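Local coordinates for protein beta-glucosidase (Chaetomella raphigera, PDB 6JXG) that probably hydrolyses terminal, non-reducing beta-D-glucosyl residues, releasing beta-D-glucose, as a secreted family 3 glycoside hydrolase involved in cellulose breakdown, at residues T23-I28 with V276-L281; L61-V66 with L92-E97; P185-I190 with G608-V613; F556-H561 with F571-G576. One frame throughout, in Å; residues are numbered along the deposited sequence.

Interaction 1 of 4, residues T23-I28 with V276-L281; sequences TDKASI and VAQSRL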
loop_
_atom_site.group_PDB
_atom_site.type_symbol
_atom_site.label_atom_id
_atom_site.label_comp_id
_atom_site.label_asym_id
_atom_site.label_seq_id
_atom_site.Cartn_x
_atom_site.Cartn_y
_atom_site.Cartn_z
ATOM N N THR A 23 28.393 -21.192 14.531
ATOM C CA THR A 23 28.769 -20.396 13.380
ATOM C C THR A 23 27.748 -20.546 12.241
ATOM O O THR A 23 27.469 -19.558 11.532
ATOM C CB THR A 23 30.236 -20.620 12.918
ATOM O OG1 THR A 23 30.344 -21.915 12.381
ATOM C CG2 THR A 23 31.233 -20.524 14.051
ATOM N N ASP A 24 27.185 -21.741 12.030
ATOM C CA ASP A 24 26.070 -21.879 11.034
ATOM C C ASP A 24 24.888 -20.949 11.397
ATOM O O ASP A 24 24.354 -20.218 10.556
ATOM C CB ASP A 24 25.503 -23.271 10.950
ATOM C CG ASP A 24 26.514 -24.356 10.501
ATOM O OD1 ASP A 24 27.418 -24.055 9.724
ATOM O OD2 ASP A 24 26.372 -25.505 10.989
ATOM N N LYS A 25 24.510 -21.001 12.670
ATOM C CA LYS A 25 23.377 -20.197 13.221
ATOM C C LYS A 25 23.626 -18.718 13.035
ATOM O O LYS A 25 22.770 -18.005 12.537
ATOM C CB LYS A 25 23.156 -20.531 14.691
ATOM C CG LYS A 25 22.644 -21.957 14.857
ATOM C CD LYS A 25 22.526 -22.355 16.321
ATOM C CE LYS A 25 22.244 -23.826 16.385
ATOM N NZ LYS A 25 21.978 -24.154 17.763
ATOM N N ALA A 26 24.820 -18.273 13.385
ATOM C CA ALA A 26 25.181 -16.868 13.188
ATOM C C ALA A 26 25.089 -16.443 11.733
ATOM O O ALA A 26 24.666 -15.344 11.426
ATOM C CB ALA A 26 26.556 -16.561 13.792
ATOM N N SER A 27 25.422 -17.313 10.811
ATOM C CA SER A 27 25.458 -16.925 9.395
ATOM C C SER A 27 24.031 -16.849 8.829
ATOM O O SER A 27 23.845 -16.160 7.827
ATOM C CB SER A 27 26.347 -17.890 8.554
ATOM O OG SER A 27 25.706 -19.172 8.440
ATOM N N ILE A 28 23.070 -17.524 9.484
ATOM C CA ILE A 28 21.684 -17.488 9.093
ATOM C C ILE A 28 20.981 -16.176 9.531
ATOM O O ILE A 28 20.088 -15.698 8.859
ATOM C CB ILE A 28 20.913 -18.703 9.627
ATOM C CG1 ILE A 28 21.361 -19.958 8.886
ATOM C CG2 ILE A 28 19.414 -18.650 9.359
ATOM C CD1 ILE A 28 20.865 -21.289 9.486
ATOM N N VAL A 276 23.538 -12.294 25.913
ATOM C CA VAL A 276 22.459 -12.842 25.052
ATOM C C VAL A 276 22.407 -14.357 25.307
ATOM O O VAL A 276 23.406 -15.026 25.264
ATOM C CB VAL A 276 22.748 -12.625 23.553
ATOM C CG1 VAL A 276 21.695 -13.271 22.696
ATOM C CG2 VAL A 276 22.762 -11.103 23.205
ATOM N N ALA A 277 21.231 -14.886 25.513
ATOM C CA ALA A 277 21.056 -16.297 25.689
ATOM C C ALA A 277 21.181 -17.082 24.395
ATOM O O ALA A 277 20.707 -16.658 23.343
ATOM C CB ALA A 277 19.721 -16.561 26.277
ATOM N N GLN A 278 21.868 -18.209 24.471
ATOM C CA GLN A 278 21.851 -19.179 23.360
ATOM C C GLN A 278 20.444 -19.425 22.852
ATOM O O GLN A 278 20.264 -19.522 21.651
ATOM C CB GLN A 278 22.415 -20.533 23.815
ATOM C CG GLN A 278 22.441 -21.642 22.721
ATOM C CD GLN A 278 23.407 -21.286 21.616
ATOM O OE1 GLN A 278 24.474 -20.757 21.885
ATOM N NE2 GLN A 278 23.015 -21.503 20.365
ATOM N N SER A 279 19.463 -19.531 23.755
ATOM C CA SER A 279 18.090 -19.767 23.378
ATOM C C SER A 279 17.526 -18.674 22.419
ATOM O O SER A 279 16.624 -18.950 21.574
ATOM C CB SER A 279 17.224 -19.860 24.616
ATOM O OG SER A 279 17.214 -18.600 25.272
ATOM N N ARG A 280 18.063 -17.475 22.539
ATOM C CA ARG A 280 17.604 -16.349 21.718
ATOM C C ARG A 280 18.075 -16.562 20.281
ATOM O O ARG A 280 17.284 -16.490 19.317
ATOM C CB ARG A 280 18.045 -14.988 22.304
ATOM C CG ARG A 280 17.526 -13.736 21.490
ATOM C CD ARG A 280 16.024 -13.471 21.662
ATOM N NE ARG A 280 15.256 -14.101 20.624
ATOM C CZ ARG A 280 15.240 -13.661 19.349
ATOM N NH1 ARG A 280 15.840 -12.537 19.017
ATOM N NH2 ARG A 280 14.567 -14.322 18.433
ATOM N N LEU A 281 19.342 -16.885 20.118
ATOM C CA LEU A 281 19.822 -17.235 18.729
ATOM C C LEU A 281 19.106 -18.471 18.115
ATOM O O LEU A 281 18.734 -18.502 16.930
ATOM C CB LEU A 281 21.347 -17.456 18.703
ATOM C CG LEU A 281 22.046 -17.993 17.459
ATOM C CD1 LEU A 281 21.812 -17.083 16.257
ATOM C CD2 LEU A 281 23.528 -18.122 17.732
#
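The carboxamide of Gln278 is the flat group that takes part in the contact, and Lys25 meets it at the NE2 end instead of lying over a face: NZ of Lys25 is 3.9 Å from NE2 of Gln278. The two side chains cross at about a right angle. That is helix-to-helix packing on the N-terminal, TIM-barrel-type domain of this family 3 enzyme, where the short helix 22-29 lies against the start of helix 278-294, just past the N-cap position at Ala277. The two nitrogens can sit this close probably because both bind Asp282 OD1: it makes a salt bridge with Lys25 NZ and accepts a hydrogen bond from Gln278 NE2, which also donates to Asn22 OD1. The carboxylate would offset the lysine's charge. Gln278 reaches this position by bending at chi2 (66°), which brings the amide close to the lysine chain.

Beneath the polar ends the contact is apolar. Lys25 runs extended beyond CG, and its base lies on Leu281, with CB of Lys25 3.9 Å from CD2 of Leu281. The other methyl, CD1 of Leu281, lies 4.0 Å from the carbonyl O of Lys25, so the leucine fork touches both side chain and backbone of the helix. Helix 265-272 also packs here: Ile271 touches both Gln278 and Leu281, and Leu268 touches Ala26. Ala26 itself meets the second helix through its backbone, its N lying 4.3 Å from CD1 of Leu281.

Interaction 2 of 4, residues L61-V66 with L92-E97; sequences LGIRFV and LALGQE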
loop_
_atom_site.group_PDB
_atom_site.type_symbol
_atom_site.label_atom_id
_atom_site.label_comp_id
_atom_site.label_asym_id
_atom_site.label_seq_id
_atom_site.Cartn_x
_atom_site.Cartn_y
_atom_site.Cartn_z
ATOM N N LEU A 61 6.090 -3.327 -5.411
ATOM C CA LEU A 61 5.306 -3.231 -6.631
ATOM C C LEU A 61 5.988 -3.898 -7.809
ATOM O O LEU A 61 5.546 -3.755 -8.945
ATOM C CB LEU A 61 5.003 -1.767 -6.950
ATOM C CG LEU A 61 6.142 -0.784 -7.133
ATOM C CD1 LEU A 61 7.081 -1.073 -8.311
ATOM C CD2 LEU A 61 5.651 0.644 -7.270
ATOM N N GLY A 62 7.071 -4.592 -7.539
ATOM C CA GLY A 62 7.819 -5.266 -8.584
ATOM C C GLY A 62 9.236 -5.529 -8.143
ATOM O O GLY A 62 9.735 -4.923 -7.155
ATOM N N ILE A 63 9.925 -6.370 -8.923
ATOM C CA ILE A 63 11.293 -6.764 -8.539
ATOM C C ILE A 63 12.207 -5.594 -8.842
ATOM O O ILE A 63 12.221 -5.073 -10.008
ATOM C CB ILE A 63 11.793 -7.947 -9.367
ATOM C CG1 ILE A 63 10.760 -9.076 -9.452
ATOM C CG2 ILE A 63 13.146 -8.419 -8.804
ATOM C CD1 ILE A 63 10.215 -9.559 -8.127
ATOM N N ARG A 64 12.901 -5.099 -7.827
ATOM C CA ARG A 64 13.852 -4.012 -8.007
ATOM C C ARG A 64 15.172 -4.515 -8.694
ATOM O O ARG A 64 15.596 -5.656 -8.493
ATOM C CB ARG A 64 14.154 -3.410 -6.660
ATOM C CG ARG A 64 14.872 -2.063 -6.708
ATOM C CD ARG A 64 15.144 -1.627 -5.252
ATOM N NE ARG A 64 15.916 -0.398 -5.305
ATOM C CZ ARG A 64 16.635 0.104 -4.276
ATOM N NH1 ARG A 64 16.696 -0.496 -3.093
ATOM N NH2 ARG A 64 17.312 1.220 -4.488
ATOM N N PHE A 65 15.709 -3.663 -9.554
ATOM C CA PHE A 65 17.015 -3.784 -10.260
ATOM C C PHE A 65 16.967 -4.750 -11.469
ATOM O O PHE A 65 17.552 -4.474 -12.527
ATOM C CB PHE A 65 18.189 -4.155 -9.305
ATOM C CG PHE A 65 18.457 -3.142 -8.207
ATOM C CD1 PHE A 65 18.884 -1.856 -8.511
ATOM C CD2 PHE A 65 18.355 -3.465 -6.878
ATOM C CE1 PHE A 65 19.162 -0.918 -7.531
ATOM C CE2 PHE A 65 18.666 -2.507 -5.889
ATOM C CZ PHE A 65 19.071 -1.248 -6.227
ATOM N N VAL A 66 16.348 -5.899 -11.309
ATOM C CA VAL A 66 16.369 -6.944 -12.326
ATOM C C VAL A 66 15.588 -6.555 -13.588
ATOM O O VAL A 66 14.494 -5.975 -13.530
ATOM C CB VAL A 66 15.801 -8.238 -11.725
ATOM C CG1 VAL A 66 15.852 -9.392 -12.694
ATOM C CG2 VAL A 66 16.534 -8.597 -10.466
ATOM N N LEU A 92 -0.135 -12.427 -6.376
ATOM C CA LEU A 92 0.214 -13.697 -7.056
ATOM C C LEU A 92 1.227 -13.445 -8.173
ATOM O O LEU A 92 2.259 -14.155 -8.314
ATOM C CB LEU A 92 -1.047 -14.412 -7.608
ATOM C CG LEU A 92 -0.845 -15.781 -8.245
ATOM C CD1 LEU A 92 -0.486 -16.830 -7.175
ATOM C CD2 LEU A 92 -2.085 -16.229 -9.050
ATOM N N ALA A 93 0.947 -12.436 -8.994
ATOM C CA ALA A 93 1.811 -12.160 -10.134
ATOM C C ALA A 93 3.212 -11.723 -9.673
ATOM O O ALA A 93 4.206 -12.199 -10.206
ATOM C CB ALA A 93 1.173 -11.102 -10.990
ATOM N N LEU A 94 3.283 -10.894 -8.630
ATOM C CA LEU A 94 4.588 -10.480 -8.080
ATOM C C LEU A 94 5.345 -11.666 -7.551
ATOM O O LEU A 94 6.553 -11.846 -7.790
ATOM C CB LEU A 94 4.391 -9.584 -6.861
ATOM C CG LEU A 94 5.354 -8.499 -6.499
ATOM C CD1 LEU A 94 5.240 -8.116 -5.030
ATOM C CD2 LEU A 94 6.746 -8.349 -7.140
ATOM N N GLY A 95 4.641 -12.449 -6.754
ATOM C CA GLY A 95 5.285 -13.619 -6.176
ATOM C C GLY A 95 5.736 -14.642 -7.208
ATOM O O GLY A 95 6.813 -15.279 -7.025
ATOM N N GLN A 96 4.951 -14.824 -8.259
ATOM C CA GLN A 96 5.429 -15.641 -9.412
ATOM C C GLN A 96 6.750 -15.207 -10.007
ATOM O O GLN A 96 7.696 -16.050 -10.239
ATOM C CB GLN A 96 4.361 -15.741 -10.496
ATOM C CG GLN A 96 3.215 -16.631 -10.046
ATOM C CD GLN A 96 2.057 -16.579 -10.966
ATOM O OE1 GLN A 96 1.905 -15.644 -11.780
ATOM N NE2 GLN A 96 1.195 -17.589 -10.844
ATOM N N GLU A 97 6.882 -13.896 -10.208
ATOM C CA GLU A 97 8.138 -13.369 -10.704
ATOM C C GLU A 97 9.322 -13.585 -9.697
ATOM O O GLU A 97 10.455 -13.910 -10.103
ATOM C CB GLU A 97 8.023 -11.894 -11.128
ATOM C CG GLU A 97 7.031 -11.706 -12.252
ATOM C CD GLU A 97 7.046 -10.371 -12.998
ATOM O OE1 GLU A 97 7.896 -9.464 -12.768
ATOM O OE2 GLU A 97 6.093 -10.236 -13.847
HETATM O O HOH W 1 8.130 -7.558 -10.819
#
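Oxygen OE2 of Glu97 is held by two groups, ND1 of His322 and OG1 of Thr70, while the other carboxylate oxygen reaches across to the backbone of Ile63 through a water. That water donates to OE1 of Glu97 at 2.7 Å and accepts from the backbone N of Ile63 at 2.9 Å. With at least three partners on its two oxygens, the carboxylate's rotation is restrained, and the peptide N-H of Ile63 is satisfied although the residue is buried.

Beside the bridge the fit is apolar. Leu94 sends one branch against the loop: its CD2 lies 3.6 Å from CA of Gly62, right at the backbone. The same methyl is 3.8 Å from CD1 of Ile63, and the two side chains cross obliquely. Ile63 has CG1 beside its backbone N (chi1 -47°), which carries CD1 towards the helix, and CG1 comes within 4.3 Å of CB of Glu97. Gln106 of strand 105-106 touches both Ile63 and Leu94.

The contact thus fastens the loop after strand 55-57 to helix 84-100 within the TIM-barrel-type N-terminal domain. Chemically, a buried carboxylate bonded to a water, a histidine and a threonine is likely to stay ionised, so Glu97 would draw the loop's N-H to the helix by an indirect, polar link.

Interaction 3 of 4, residues P185-I190 with G608-V613; sequences PFADAI and GLYDIV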
loop_
_atom_site.group_PDB
_atom_site.type_symbol
_atom_site.label_atom_id
_atom_site.label_comp_id
_atom_site.label_asym_id
_atom_site.label_seq_id
_atom_site.Cartn_x
_atom_site.Cartn_y
_atom_site.Cartn_z
ATOM N N PRO A 185 -3.363 -3.197 10.392
ATOM C CA PRO A 185 -2.957 -3.937 9.186
ATOM C C PRO A 185 -1.862 -4.934 9.420
ATOM O O PRO A 185 -1.809 -5.930 8.690
ATOM C CB PRO A 185 -2.464 -2.887 8.236
ATOM C CG PRO A 185 -2.580 -1.597 8.955
ATOM C CD PRO A 185 -3.224 -1.747 10.278
ATOM N N PHE A 186 -0.986 -4.697 10.400
ATOM C CA PHE A 186 -0.010 -5.725 10.726
ATOM C C PHE A 186 -0.660 -6.953 11.336
ATOM O O PHE A 186 -0.284 -8.105 11.039
ATOM C CB PHE A 186 1.097 -5.202 11.635
ATOM C CG PHE A 186 2.098 -4.352 10.923
ATOM C CD1 PHE A 186 3.137 -4.931 10.208
ATOM C CD2 PHE A 186 1.981 -2.962 10.952
ATOM C CE1 PHE A 186 4.085 -4.177 9.569
ATOM C CE2 PHE A 186 2.940 -2.187 10.320
ATOM C CZ PHE A 186 4.039 -2.804 9.644
ATOM N N ALA A 187 -1.699 -6.744 12.130
ATOM C CA ALA A 187 -2.437 -7.907 12.692
ATOM C C ALA A 187 -3.101 -8.715 11.592
ATOM O O ALA A 187 -3.001 -9.975 11.584
ATOM C CB ALA A 187 -3.454 -7.437 13.747
ATOM N N ASP A 188 -3.731 -8.037 10.620
ATOM C CA ASP A 188 -4.302 -8.747 9.423
ATOM C C ASP A 188 -3.206 -9.532 8.672
ATOM O O ASP A 188 -3.373 -10.677 8.254
ATOM C CB ASP A 188 -5.007 -7.795 8.443
ATOM C CG ASP A 188 -6.477 -7.496 8.821
ATOM O OD1 ASP A 188 -6.949 -7.845 9.963
ATOM O OD2 ASP A 188 -7.156 -6.995 7.937
ATOM N N ALA A 189 -2.059 -8.914 8.541
ATOM C CA ALA A 189 -0.935 -9.538 7.870
ATOM C C ALA A 189 -0.463 -10.799 8.574
ATOM O O ALA A 189 -0.251 -11.812 7.963
ATOM C CB ALA A 189 0.174 -8.553 7.717
ATOM N N ILE A 190 -0.270 -10.721 9.860
ATOM C CA ILE A 190 0.038 -11.887 10.664
ATOM C C ILE A 190 -1.014 -13.007 10.595
ATOM O O ILE A 190 -0.642 -14.194 10.417
ATOM C CB ILE A 190 0.312 -11.448 12.107
ATOM C CG1 ILE A 190 1.574 -10.558 12.122
ATOM C CG2 ILE A 190 0.471 -12.642 13.004
ATOM C CD1 ILE A 190 1.875 -9.753 13.394
ATOM N N GLY A 608 -10.884 -15.850 18.421
ATOM C CA GLY A 608 -12.255 -15.374 18.274
ATOM C C GLY A 608 -12.372 -14.005 17.605
ATOM O O GLY A 608 -13.430 -13.658 17.113
ATOM N N LEU A 609 -11.327 -13.190 17.661
ATOM C CA LEU A 609 -11.329 -11.926 16.940
ATOM C C LEU A 609 -11.706 -11.985 15.477
ATOM O O LEU A 609 -12.333 -11.016 14.925
ATOM C CB LEU A 609 -10.021 -11.187 17.151
ATOM C CG LEU A 609 -9.715 -10.640 18.542
ATOM C CD1 LEU A 609 -8.445 -9.815 18.481
ATOM C CD2 LEU A 609 -10.836 -9.825 19.147
ATOM N N TYR A 610 -11.331 -13.071 14.807
ATOM C CA TYR A 610 -11.510 -13.221 13.414
ATOM C C TYR A 610 -12.703 -14.108 13.077
ATOM O O TYR A 610 -12.951 -14.319 11.927
ATOM C CB TYR A 610 -10.188 -13.754 12.759
ATOM C CG TYR A 610 -9.022 -12.844 13.065
ATOM C CD1 TYR A 610 -8.707 -11.808 12.232
ATOM C CD2 TYR A 610 -8.274 -12.989 14.235
ATOM C CE1 TYR A 610 -7.668 -10.943 12.525
ATOM C CE2 TYR A 610 -7.286 -12.114 14.541
ATOM C CZ TYR A 610 -6.968 -11.102 13.653
ATOM O OH TYR A 610 -5.962 -10.241 13.958
ATOM N N ASP A 611 -13.502 -14.575 14.032
ATOM C CA ASP A 611 -14.728 -15.272 13.650
ATOM C C ASP A 611 -15.700 -14.271 12.966
ATOM O O ASP A 611 -15.828 -13.134 13.426
ATOM C CB ASP A 611 -15.491 -15.754 14.904
ATOM C CG ASP A 611 -14.760 -16.857 15.715
ATOM O OD1 ASP A 611 -14.001 -17.607 15.121
ATOM O OD2 ASP A 611 -15.021 -16.937 16.938
ATOM N N ILE A 612 -16.448 -14.715 11.960
ATOM C CA ILE A 612 -17.494 -13.922 11.384
ATOM C C ILE A 612 -18.704 -13.968 12.329
ATOM O O ILE A 612 -19.187 -15.038 12.638
ATOM C CB ILE A 612 -17.835 -14.424 10.019
ATOM C CG1 ILE A 612 -16.619 -14.281 9.086
ATOM C CG2 ILE A 612 -19.059 -13.688 9.480
ATOM C CD1 ILE A 612 -16.249 -12.829 8.830
ATOM N N VAL A 613 -19.110 -12.836 12.874
ATOM C CA VAL A 613 -20.228 -12.790 13.837
ATOM C C VAL A 613 -21.497 -12.195 13.249
ATOM O O VAL A 613 -22.566 -12.374 13.808
ATOM C CB VAL A 613 -19.840 -12.091 15.155
ATOM C CG1 VAL A 613 -18.689 -12.880 15.817
ATOM C CG2 VAL A 613 -19.386 -10.666 14.950
#
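Tyr610 reaches out to the flank of helix 184-191 and sets its hydroxyl end against Ala187, with OH of Tyr610 3.8 Å from CB of Ala187. The same hydroxyl oxygen stands 3.8 Å from the carbonyl O of Ala187, too far for that carbonyl to satisfy it; the hydrogen bond goes instead to the carbonyl O of Gly604. Tying the hydroxyl there restrains the swing of the ring.

The next residue along the helix meets the ring differently. OD1 of Asp188 sits at the edge of the tyrosine ring, near its plane, and its nearest ring atom is CE1 of Tyr610 at 4.1 Å. Carboxylate and ring planes are turned 57° apart, and the side chains pass each other at a slant. An aromatic C-H edge suits a carboxylate oxygen better than the ring's face would, though the main partner of OD1 is NH1 of Arg671, in a salt bridge.

Arg671 ends strand 663-671, which pairs with strand 612-622 in an antiparallel sheet of the fibronectin type III-like part of the protein. Tyr610 stands just ahead of strand 612-622, whereas helix 184-191 belongs to the TIM-barrel-type N-terminal domain, so the contact joins parts of the enzyme over 400 residues apart. On the barrel side, Phe186 packs edge-to-face with Phe157 of strand 151-157, and Pro185 and Ala189 lie on helix 131-147. Lys673 touches both Ala187 and Tyr610. With CG of Tyr610 beside its own backbone N (chi1 -56°), the ring is carried towards the helix.

Interaction 4 of 4, residues F556-H561 with F571-G576; sequences FVDYRH and FEFGYG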
loop_
_atom_site.group_PDB
_atom_site.type_symbol
_atom_site.label_atom_id
_atom_site.label_comp_id
_atom_site.label_asym_id
_atom_site.label_seq_id
_atom_site.Cartn_x
_atom_site.Cartn_y
_atom_site.Cartn_z
ATOM N N PHE A 556 -7.963 9.858 15.129
ATOM C CA PHE A 556 -8.703 10.693 14.213
ATOM C C PHE A 556 -7.774 11.157 13.073
ATOM O O PHE A 556 -7.208 12.217 13.113
ATOM C CB PHE A 556 -9.343 11.878 14.993
ATOM C CG PHE A 556 -10.331 11.427 16.061
ATOM C CD1 PHE A 556 -11.611 11.129 15.732
ATOM C CD2 PHE A 556 -9.931 11.284 17.391
ATOM C CE1 PHE A 556 -12.498 10.715 16.704
ATOM C CE2 PHE A 556 -10.799 10.829 18.365
ATOM C CZ PHE A 556 -12.093 10.535 18.024
ATOM N N VAL A 557 -7.654 10.294 12.077
ATOM C CA VAL A 557 -6.759 10.452 10.965
ATOM C C VAL A 557 -7.597 10.328 9.687
ATOM O O VAL A 557 -8.571 9.581 9.646
ATOM C CB VAL A 557 -5.716 9.365 11.092
ATOM C CG1 VAL A 557 -5.127 8.979 9.807
ATOM C CG2 VAL A 557 -4.643 9.790 12.087
ATOM N N ASP A 558 -7.250 11.109 8.681
ATOM C CA ASP A 558 -7.997 11.200 7.468
ATOM C C ASP A 558 -9.504 11.461 7.766
ATOM O O ASP A 558 -9.831 12.322 8.592
ATOM C CB ASP A 558 -7.721 9.985 6.526
ATOM C CG ASP A 558 -8.111 10.259 5.075
ATOM O OD1 ASP A 558 -7.334 10.842 4.234
ATOM O OD2 ASP A 558 -9.245 9.864 4.780
ATOM N N TYR A 559 -10.405 10.727 7.127
ATOM C CA TYR A 559 -11.852 11.028 7.219
ATOM C C TYR A 559 -12.422 10.972 8.626
ATOM O O TYR A 559 -13.421 11.625 8.910
ATOM C CB TYR A 559 -12.700 10.144 6.277
ATOM C CG TYR A 559 -12.780 8.664 6.656
ATOM C CD1 TYR A 559 -13.882 8.162 7.292
ATOM C CD2 TYR A 559 -11.728 7.783 6.356
ATOM C CE1 TYR A 559 -13.980 6.839 7.672
ATOM C CE2 TYR A 559 -11.859 6.456 6.652
ATOM C CZ TYR A 559 -12.957 5.986 7.360
ATOM O OH TYR A 559 -13.037 4.651 7.716
ATOM N N ARG A 560 -11.834 10.140 9.484
ATOM C CA ARG A 560 -12.210 10.090 10.902
ATOM C C ARG A 560 -12.113 11.481 11.547
ATOM O O ARG A 560 -12.985 11.861 12.326
ATOM C CB ARG A 560 -11.290 9.116 11.638
ATOM C CG ARG A 560 -11.447 7.644 11.236
ATOM C CD ARG A 560 -10.211 6.824 11.694
ATOM N NE ARG A 560 -10.553 5.402 11.876
ATOM C CZ ARG A 560 -10.712 4.524 10.888
ATOM N NH1 ARG A 560 -10.504 4.923 9.650
ATOM N NH2 ARG A 560 -11.165 3.274 11.137
ATOM N N HIS A 561 -11.072 12.226 11.208
ATOM C CA HIS A 561 -10.932 13.615 11.643
ATOM C C HIS A 561 -11.928 14.565 11.032
ATOM O O HIS A 561 -12.575 15.359 11.757
ATOM C CB HIS A 561 -9.513 14.113 11.418
ATOM C CG HIS A 561 -9.338 15.582 11.598
ATOM N ND1 HIS A 561 -9.420 16.219 12.819
ATOM C CD2 HIS A 561 -9.026 16.537 10.693
ATOM C CE1 HIS A 561 -9.197 17.513 12.647
ATOM N NE2 HIS A 561 -8.943 17.725 11.369
ATOM N N PHE A 571 -13.410 16.263 -1.670
ATOM C CA PHE A 571 -13.831 14.923 -2.069
ATOM C C PHE A 571 -13.467 13.998 -0.896
ATOM O O PHE A 571 -12.295 13.967 -0.472
ATOM C CB PHE A 571 -13.121 14.506 -3.331
ATOM C CG PHE A 571 -13.344 15.461 -4.490
ATOM C CD1 PHE A 571 -14.612 15.618 -5.007
ATOM C CD2 PHE A 571 -12.278 16.137 -5.058
ATOM C CE1 PHE A 571 -14.841 16.499 -6.106
ATOM C CE2 PHE A 571 -12.494 16.979 -6.146
ATOM C CZ PHE A 571 -13.782 17.165 -6.646
ATOM N N GLU A 572 -14.487 13.331 -0.347
ATOM C CA GLU A 572 -14.321 12.491 0.799
ATOM C C GLU A 572 -13.669 11.138 0.496
ATOM O O GLU A 572 -13.697 10.618 -0.649
ATOM C CB GLU A 572 -15.684 12.291 1.479
ATOM C CG GLU A 572 -16.660 11.442 0.675
ATOM C CD GLU A 572 -17.561 12.189 -0.324
ATOM O OE1 GLU A 572 -17.284 13.357 -0.666
ATOM O OE2 GLU A 572 -18.521 11.550 -0.781
ATOM N N PHE A 573 -13.120 10.542 1.540
ATOM C CA PHE A 573 -12.707 9.138 1.498
ATOM C C PHE A 573 -13.856 8.295 0.951
ATOM O O PHE A 573 -14.974 8.443 1.394
ATOM C CB PHE A 573 -12.305 8.696 2.892
ATOM C CG PHE A 573 -11.937 7.222 3.030
ATOM C CD1 PHE A 573 -10.610 6.762 2.821
ATOM C CD2 PHE A 573 -12.918 6.285 3.322
ATOM C CE1 PHE A 573 -10.279 5.414 2.931
ATOM C CE2 PHE A 573 -12.571 4.936 3.469
ATOM C CZ PHE A 573 -11.250 4.499 3.282
ATOM N N GLY A 574 -13.533 7.435 -0.011
ATOM C CA GLY A 574 -14.496 6.513 -0.603
ATOM C C GLY A 574 -15.320 7.079 -1.723
ATOM O O GLY A 574 -16.158 6.395 -2.306
ATOM N N TYR A 575 -15.056 8.340 -2.058
ATOM C CA TYR A 575 -15.723 8.965 -3.218
ATOM C C TYR A 575 -15.172 8.600 -4.600
ATOM O O TYR A 575 -13.940 8.540 -4.879
ATOM C CB TYR A 575 -15.687 10.498 -3.028
ATOM C CG TYR A 575 -16.182 11.303 -4.192
ATOM C CD1 TYR A 575 -15.298 11.788 -5.120
ATOM C CD2 TYR A 575 -17.526 11.676 -4.290
ATOM C CE1 TYR A 575 -15.730 12.566 -6.150
ATOM C CE2 TYR A 575 -17.951 12.488 -5.328
ATOM C CZ TYR A 575 -17.035 12.919 -6.248
ATOM O OH TYR A 575 -17.387 13.687 -7.313
ATOM N N GLY A 576 -16.086 8.430 -5.536
ATOM C CA GLY A 576 -15.702 8.292 -6.928
ATOM C C GLY A 576 -16.953 8.334 -7.785
ATOM O O GLY A 576 -17.965 7.800 -7.353
#
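The aromatic part is an offset stack between Tyr559 and Phe573, with centroids 4.3 Å apart and planes only 16° from parallel. It joins the start of helix 559-564 to a type II turn, Glu572 to Tyr575, in the C-terminal domain of the family 3 fold. The rings overlap at their rims: CD2 of Tyr559 is 3.4 Å from CG of Phe573, and CE2 of Tyr559 is 3.5 Å from CD2 of Phe573. Phe573 presents its ring with CG anti to the backbone N (chi1 176°), while Tyr559 takes the crowded position, CG between backbone N and carbonyl carbon (chi1 69°). Trp82 also meets the Phe573 ring, with planes well inclined.

Polar bonds fix the tyrosine. Its OH is hydrogen-bonded to OD1 of Asp130 and to the backbone N of Leu650, and Asp130 OD1 also makes a salt bridge with Arg560 NH1. The hydroxyl end is thus pinned while one face of the ring stacks. The turn has its own bonds, among them Ser701 OG to Phe573 O.

Asp558 adds a mixed contact. OD2 accepts a weak bond from the N of Tyr559 at 2.8 Å and is also bonded to Thr532 OG1. The same oxygen lies in plane at the edge of the Tyr559 ring and 3.8 Å from CB of Phe573.

In the fold
Interactions 1 and 2 both involve the TIM-barrel-type N-terminal domain, and interaction 2 falls within the stretch of chain that interaction 1 spans; their centres are 31 Å apart. Interaction 3 crosses interaction 1 along the chain, since helix 184-191 comes before residues 276-281, and it carries the barrel over to the fibronectin type III-like sheet. Interaction 4, local in sequence, lies between the two segments of interaction 3, its centre 23 Å away, and belongs to the C-terminal domain. Interactions 1 and 4 are the most distant pair, 47 Å apart on opposite sides of the chain's centre. The four contacts touch nowhere, so they act at separate places, with interaction 3 alone among them joining barrel to fibronectin-like part.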